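Malic enzyme (Entamoeba histolytica, PDB 3NV9) probably catalyses the oxidative decarboxylation of malate to pyruvate with NAD or NADP as the electron acceptor. Local coordinates at residues A2-K5 / N10-E13; V373-I378 / M423-D428. One frame throughout, in Å; residues are numbered along the deposited sequence.

The two contacts come one after the other along the chain: interaction 1 closes before interaction 2 opens. Their centres are about 45 Å apart, on opposite sides of the chain's centre, and they do not touch. Interaction 1 folds the first residues back on the start of helix 11-14, against helices 21-43 and 470-485. It thus brings the N-terminal end next to a helix close to the C-terminus. Interaction 2 belongs to the NAD-binding domain, where the loop between helices 363-372 and 380-396 meets the end of helix 413-428. The first contact rests on hydrogen bonds and leucine packing, the second on small buried side chains.

Interaction 1. Residues A2-K5 / N10-E13; sequences AQLK and NLEE
The side-chain amide of N10 bridges two backbone groups of the extended segment 2-5. It gives one bond and receives one, and so spans the Q3 carbonyl and the K5 N-H on either side of L4. The N-terminal tail is thereby folded back and tied to the residue just before the short helix 11-14. OD1 of N10 accepts the backbone N-H of K5 at 2.9 Å. This bond is nearly straight (168°), though K5 N is somewhat tilted from the carbonyl plane of N10. ND2 of N10 donates to Q3 O at 3.2 Å. That oxygen lies almost in the N10 amide plane, but the nitrogen sits above the carbonyl plane of Q3. Two bonds, one at each end of the amide, fix how the group is turned. The chi1 of 67° places CG of N10 between the backbone N and the carbonyl carbon, with the amide directed at the tail.

Packing surrounds this buried amide. The aliphatic chain of K5 lies across it, and K5 CG comes to 3.4 Å from N10 OD1. Farther out, K5 CE passes near ND2 of N10. A2 CB approaches the same nitrogen loosely from the N-terminal end.

On the other flank L4 turns its end toward the helix start. Its CD1 rests on L11 CA at 3.6 Å. Both leucines also touch L477 of helix 470-485 and F31 of helix 21-43, so the tail and the short helix cover the same apolar patch. Q470 NE2 donates to L4 O, which also ties the tail to helix 470-485. The leucine pair meets by single methyls, with L4 CD1 4.0 Å from L11 CD1.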
ATOM      1  N   ALA A   2       5.311 -39.719 -12.931  1.00 52.95           N
ATOM      2  CA  ALA A   2       4.310 -38.657 -12.786  1.00 50.21           C
ATOM      3  C   ALA A   2       4.863 -37.272 -13.121  1.00 48.28           C
ATOM      4  O   ALA A   2       6.070 -36.965 -12.933  1.00 48.26           O
ATOM      5  CB  ALA A   2       3.661 -38.672 -11.381  1.00 51.03           C
ATOM      6  N   GLN A   3       3.993 -36.447 -13.684  1.00 45.13           N
ATOM      7  CA  GLN A   3       4.322 -35.065 -13.768  1.00 41.48           C
ATOM      8  C   GLN A   3       3.627 -34.339 -12.610  1.00 38.47           C
ATOM      9  O   GLN A   3       2.680 -34.819 -11.982  1.00 36.73           O
ATOM     10  CB  GLN A   3       4.026 -34.491 -15.147  1.00 42.12           C
ATOM     11  CG  GLN A   3       2.585 -34.251 -15.443  1.00 44.37           C
ATOM     12  CD  GLN A   3       2.371 -33.281 -16.610  1.00 47.80           C
ATOM     13  OE1 GLN A   3       1.387 -32.528 -16.619  1.00 50.20           O
ATOM     14  NE2 GLN A   3       3.275 -33.306 -17.606  1.00 46.69           N
ATOM     15  N   LEU A   4       4.181 -33.208 -12.279  1.00 35.07           N
ATOM     16  CA  LEU A   4       3.697 -32.434 -11.186  1.00 33.18           C
ATOM     17  C   LEU A   4       2.233 -32.030 -11.427  1.00 32.09           C
ATOM     18  O   LEU A   4       1.851 -31.712 -12.543  1.00 30.85           O
ATOM     19  CB  LEU A   4       4.585 -31.209 -11.149  1.00 32.42           C
ATOM     20  CG  LEU A   4       5.327 -30.694  -9.942  1.00 31.02           C
ATOM     21  CD1 LEU A   4       5.506 -31.673  -8.746  1.00 26.91           C
ATOM     22  CD2 LEU A   4       6.582 -30.194 -10.522  1.00 24.61           C
ATOM     23  N   LYS A   5       1.432 -32.054 -10.371  1.00 31.70           N
ATOM     24  CA  LYS A   5       0.046 -31.571 -10.429  1.00 31.50           C
ATOM     25  C   LYS A   5      -0.032 -30.066 -10.332  1.00 30.91           C
ATOM     26  O   LYS A   5       0.806 -29.440  -9.674  1.00 30.54           O
ATOM     27  CB  LYS A   5      -0.796 -32.167  -9.294  1.00 31.54           C
ATOM     28  CG  LYS A   5      -0.899 -33.686  -9.366  1.00 32.69           C
ATOM     29  CD  LYS A   5      -1.868 -34.225  -8.370  1.00 38.09           C
ATOM     30  CE  LYS A   5      -1.818 -35.730  -8.443  1.00 40.89           C
ATOM     31  NZ  LYS A   5      -2.727 -36.281  -7.415  1.00 43.68           N
ATOM     32  N   ASN A  10       2.131 -33.257  -5.143  1.00 27.48           N
ATOM     33  CA  ASN A  10       2.764 -34.536  -5.368  1.00 28.50           C
ATOM     34  C   ASN A  10       4.232 -34.388  -5.741  1.00 29.35           C
ATOM     35  O   ASN A  10       4.762 -35.166  -6.544  1.00 29.73           O
ATOM     36  CB  ASN A  10       2.024 -35.304  -6.467  1.00 28.02           C
ATOM     37  CG  ASN A  10       2.152 -34.640  -7.855  1.00 29.12           C
ATOM     38  OD1 ASN A  10       2.248 -33.400  -7.982  1.00 31.41           O
ATOM     39  ND2 ASN A  10       2.127 -35.471  -8.909  1.00 28.07           N
ATOM     40  N   LEU A  11       4.886 -33.384  -5.171  1.00 29.21           N
ATOM     41  CA  LEU A  11       6.283 -33.152  -5.501  1.00 29.57           C
ATOM     42  C   LEU A  11       7.157 -34.341  -5.073  1.00 29.68           C
ATOM     43  O   LEU A  11       8.000 -34.764  -5.844  1.00 28.99           O
ATOM     44  CB  LEU A  11       6.814 -31.841  -4.913  1.00 28.07           C
ATOM     45  CG  LEU A  11       8.339 -31.688  -5.036  1.00 29.52           C
ATOM     46  CD1 LEU A  11       8.790 -31.368  -6.436  1.00 28.01           C
ATOM     47  CD2 LEU A  11       8.845 -30.617  -4.072  1.00 29.18           C
ATOM     48  N   GLU A  12       6.940 -34.847  -3.858  1.00 30.02           N
ATOM     49  CA  GLU A  12       7.638 -36.017  -3.333  1.00 32.23           C
ATOM     50  C   GLU A  12       7.727 -37.168  -4.347  1.00 32.36           C
ATOM     51  O   GLU A  12       8.815 -37.732  -4.566  1.00 33.02           O
ATOM     52  CB  GLU A  12       7.026 -36.499  -2.002  1.00 31.73           C
ATOM     53  CG  GLU A  12       7.056 -35.456  -0.846  1.00 35.81           C
ATOM     54  CD  GLU A  12       8.459 -35.114  -0.287  1.00 40.61           C
ATOM     55  OE1 GLU A  12       9.370 -35.983  -0.284  1.00 42.09           O
ATOM     56  OE2 GLU A  12       8.642 -33.960   0.188  1.00 41.28           O
ATOM     57  N   GLU A  13       6.616 -37.455  -5.003  1.00 32.17           N
ATOM     58  CA  GLU A  13       6.513 -38.568  -5.959  1.00 33.39           C
ATOM     59  C   GLU A  13       7.153 -38.235  -7.298  1.00 33.02           C
ATOM     60  O   GLU A  13       7.478 -39.126  -8.066  1.00 32.02           O
ATOM     61  CB  GLU A  13       5.043 -38.960  -6.161  1.00 32.70           C
ATOM     62  CG  GLU A  13       4.326 -39.399  -4.859  1.00 38.80           C
ATOM     63  CD  GLU A  13       3.768 -38.228  -3.963  1.00 43.75           C
ATOM     64  OE1 GLU A  13       4.295 -37.092  -3.932  1.00 44.67           O
ATOM     65  OE2 GLU A  13       2.777 -38.453  -3.246  1.00 49.01           O
TER

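Interaction 2. Residues V373-I378 / M423-D428; sequences VRARKI and MQAIKD. With SO4 (sulfate ion), chain I.
A375 and A425 meet methyl to methyl, with A375 CB 4.0 Å from A425 CB. V373 adds a second apolar touch, its CG2 lying 4.2 Å from A425 CB. No hydrogen bond joins the two segments. The A425 methyl is thus met by two side chains of the loop that follows helix 363-372. A Schellman motif ends that helix: R374 takes positive phi as the C-prime residue, and A375 N bonds back to A370 O. The turn sets V373 and A375 facing helix 413-428. M382 of helix 380-396 packs on both alanines. D428, near the end of helix 413-428, is held by T379 and N381, and its OD1 also receives NE2 of Q424 at 3.2 Å.

R376 points elsewhere and binds a sulfate, probably from the crystallisation liquor. Its NH1 gives O3 of the sulfate an almost straight bond of 2.9 Å in the guanidinium plane. The bond from NH2 to O1 is weak and bent. R432 NH1 binds the same ion. The chemistry is therefore divided: small methyl side chains in van der Waals contact let the backbones come close, with A375 CA 6.2 Å from A425 CA, while the arginines probably favour an anion on the loop's polar side.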
ATOM      1  N   VAL A 373     -10.616  -5.146  17.832  1.00 27.44           N
ATOM      2  CA  VAL A 373     -10.867  -4.476  19.108  1.00 27.98           C
ATOM      3  C   VAL A 373      -9.883  -3.299  19.315  1.00 28.62           C
ATOM      4  O   VAL A 373      -9.766  -2.770  20.432  1.00 28.78           O
ATOM      5  CB  VAL A 373     -10.704  -5.468  20.295  1.00 28.05           C
ATOM      6  CG1 VAL A 373     -11.785  -6.531  20.265  1.00 25.46           C
ATOM      7  CG2 VAL A 373      -9.295  -6.105  20.253  1.00 26.59           C
ATOM      8  N   ARG A 374      -9.154  -2.923  18.262  1.00 27.84           N
ATOM      9  CA  ARG A 374      -8.275  -1.759  18.347  1.00 27.46           C
ATOM     10  C   ARG A 374      -7.294  -1.836  19.552  1.00 26.98           C
ATOM     11  O   ARG A 374      -7.185  -0.909  20.321  1.00 24.58           O
ATOM     12  CB  ARG A 374      -9.107  -0.455  18.362  1.00 27.05           C
ATOM     13  CG  ARG A 374      -9.885  -0.218  17.050  1.00 27.51           C
ATOM     14  CD  ARG A 374     -10.323   1.231  16.905  1.00 32.21           C
ATOM     15  NE  ARG A 374      -9.196   2.116  17.250  1.00 35.10           N
ATOM     16  CZ  ARG A 374      -9.282   3.263  17.914  1.00 32.99           C
ATOM     17  NH1 ARG A 374     -10.460   3.722  18.337  1.00 30.80           N
ATOM     18  NH2 ARG A 374      -8.162   3.930  18.172  1.00 33.24           N
ATOM     19  N   ALA A 375      -6.573  -2.940  19.680  1.00 26.86           N
ATOM     20  CA  ALA A 375      -5.551  -3.003  20.692  1.00 29.47           C
ATOM     21  C   ALA A 375      -4.481  -1.980  20.402  1.00 30.63           C
ATOM     22  O   ALA A 375      -4.075  -1.747  19.232  1.00 30.94           O
ATOM     23  CB  ALA A 375      -4.928  -4.380  20.810  1.00 28.53           C
ATOM     24  N   ARG A 376      -4.020  -1.388  21.488  1.00 31.53           N
ATOM     25  CA  ARG A 376      -2.994  -0.345  21.463  1.00 32.23           C
ATOM     26  C   ARG A 376      -1.631  -0.950  21.232  1.00 31.69           C
ATOM     27  O   ARG A 376      -0.806  -0.346  20.563  1.00 33.83           O
ATOM     28  CB  ARG A 376      -2.990   0.428  22.794  1.00 31.84           C
ATOM     29  CG  ARG A 376      -4.247   1.282  23.045  1.00 31.96           C
ATOM     30  CD  ARG A 376      -4.097   1.890  24.469  1.00 36.80           C
ATOM     31  NE  ARG A 376      -5.348   2.321  25.053  1.00 37.45           N
ATOM     32  CZ  ARG A 376      -5.896   3.520  24.841  1.00 42.30           C
ATOM     33  NH1 ARG A 376      -5.303   4.404  24.029  1.00 38.05           N
ATOM     34  NH2 ARG A 376      -7.052   3.840  25.443  1.00 43.00           N
ATOM     35  N   LYS A 377      -1.404  -2.143  21.752  1.00 31.79           N
ATOM     36  CA  LYS A 377      -0.088  -2.797  21.719  1.00 32.26           C
ATOM     37  C   LYS A 377      -0.345  -4.279  21.494  1.00 30.85           C
ATOM     38  O   LYS A 377      -1.426  -4.740  21.861  1.00 30.24           O
ATOM     39  CB  LYS A 377       0.583  -2.676  23.097  1.00 33.20           C
ATOM     40  CG  LYS A 377       1.151  -1.293  23.423  1.00 38.56           C
ATOM     41  CD  LYS A 377       1.239  -0.969  24.984  1.00 41.08           C
ATOM     42  CE  LYS A 377       1.475  -2.226  25.836  1.00 44.88           C
ATOM     43  NZ  LYS A 377       1.517  -1.859  27.285  1.00 44.98           N
ATOM     44  N   ILE A 378       0.634  -5.031  20.954  1.00 28.72           N
ATOM     45  CA  ILE A 378       0.536  -6.477  20.985  1.00 27.24           C
ATOM     46  C   ILE A 378       1.264  -6.894  22.219  1.00 28.64           C
ATOM     47  O   ILE A 378       2.490  -6.777  22.283  1.00 28.58           O
ATOM     48  CB  ILE A 378       1.125  -7.267  19.735  1.00 27.40           C
ATOM     49  CG1 ILE A 378       0.541  -6.856  18.357  1.00 25.20           C
ATOM     50  CG2 ILE A 378       0.874  -8.724  19.883  1.00 25.06           C
ATOM     51  CD1 ILE A 378      -0.909  -6.446  18.288  1.00 21.99           C
ATOM     52  N   MET A 423      -9.795 -11.249  23.166  1.00 27.24           N
ATOM     53  CA  MET A 423     -10.362 -11.342  24.488  1.00 27.62           C
ATOM     54  C   MET A 423      -9.238 -11.025  25.465  1.00 27.88           C
ATOM     55  O   MET A 423      -9.423 -10.262  26.424  1.00 27.59           O
ATOM     56  CB  MET A 423     -10.908 -12.765  24.738  1.00 26.27           C
ATOM     57  CG  MET A 423     -12.192 -13.091  23.984  1.00 28.04           C
ATOM     58  SD  MET A 423     -13.562 -11.932  24.238  1.00 27.29           S
ATOM     59  CE  MET A 423     -13.463 -10.744  22.886  1.00 23.55           C
ATOM     60  N   GLN A 424      -8.096 -11.657  25.198  1.00 28.32           N
ATOM     61  CA  GLN A 424      -6.845 -11.390  25.887  1.00 29.54           C
ATOM     62  C   GLN A 424      -6.492  -9.904  25.833  1.00 28.95           C
ATOM     63  O   GLN A 424      -6.117  -9.345  26.853  1.00 27.88           O
ATOM     64  CB  GLN A 424      -5.705 -12.275  25.376  1.00 29.60           C
ATOM     65  CG  GLN A 424      -4.520 -12.310  26.309  1.00 33.55           C
ATOM     66  CD  GLN A 424      -4.824 -13.003  27.663  1.00 38.07           C
ATOM     67  OE1 GLN A 424      -5.072 -14.210  27.745  1.00 38.04           O
ATOM     68  NE2 GLN A 424      -4.773 -12.224  28.719  1.00 39.21           N
ATOM     69  N   ALA A 425      -6.676  -9.241  24.682  1.00 29.09           N
ATOM     70  CA  ALA A 425      -6.351  -7.777  24.626  1.00 28.96           C
ATOM     71  C   ALA A 425      -7.242  -7.014  25.616  1.00 29.13           C
ATOM     72  O   ALA A 425      -6.753  -6.229  26.422  1.00 28.00           O
ATOM     73  CB  ALA A 425      -6.462  -7.212  23.203  1.00 27.56           C
ATOM     74  N   ILE A 426      -8.555  -7.265  25.558  1.00 30.06           N
ATOM     75  CA  ILE A 426      -9.488  -6.759  26.595  1.00 30.51           C
ATOM     76  C   ILE A 426      -9.028  -7.101  28.023  1.00 31.29           C
ATOM     77  O   ILE A 426      -8.958  -6.216  28.873  1.00 32.28           O
ATOM     78  CB  ILE A 426     -10.942  -7.272  26.374  1.00 31.16           C
ATOM     79  CG1 ILE A 426     -11.434  -6.820  24.988  1.00 27.96           C
ATOM     80  CG2 ILE A 426     -11.871  -6.797  27.545  1.00 29.98           C
ATOM     81  CD1 ILE A 426     -12.727  -7.420  24.586  1.00 27.22           C
ATOM     82  N   LYS A 427      -8.700  -8.365  28.288  1.00 31.38           N
ATOM     83  CA  LYS A 427      -8.221  -8.709  29.612  1.00 31.97           C
ATOM     84  C   LYS A 427      -6.904  -7.976  30.022  1.00 33.10           C
ATOM     85  O   LYS A 427      -6.706  -7.636  31.198  1.00 33.56           O
ATOM     86  CB  LYS A 427      -8.076 -10.209  29.747  1.00 31.32           C
ATOM     87  CG  LYS A 427      -7.428 -10.641  31.057  1.00 34.47           C
ATOM     88  CD  LYS A 427      -7.202 -12.172  31.125  1.00 38.56           C
ATOM     89  CE  LYS A 427      -6.188 -12.495  32.223  1.00 41.27           C
ATOM     90  NZ  LYS A 427      -6.510 -13.819  32.836  1.00 39.90           N
ATOM     91  N   ASP A 428      -5.995  -7.772  29.069  1.00 32.98           N
ATOM     92  CA  ASP A 428      -4.763  -7.059  29.334  1.00 32.93           C
ATOM     93  C   ASP A 428      -4.984  -5.525  29.520  1.00 32.80           C
ATOM     94  O   ASP A 428      -4.107  -4.822  30.047  1.00 33.47           O
ATOM     95  CB  ASP A 428      -3.765  -7.342  28.217  1.00 32.38           C
ATOM     96  CG  ASP A 428      -3.252  -8.786  28.221  1.00 35.38           C
ATOM     97  OD1 ASP A 428      -3.263  -9.490  29.286  1.00 36.06           O
ATOM     98  OD2 ASP A 428      -2.804  -9.230  27.138  1.00 34.78           O
TER
HETATM   99  S   SO4 I 494      -7.452   6.347  22.657  1.00105.59           S
HETATM  100  O1  SO4 I 494      -8.057   5.245  23.410  1.00105.28           O
HETATM  101  O2  SO4 I 494      -8.531   7.266  22.293  1.00105.00           O
HETATM  102  O3  SO4 I 494      -6.451   7.028  23.477  1.00105.02           O
HETATM  103  O4  SO4 I 494      -6.786   5.873  21.446  1.00104.32           O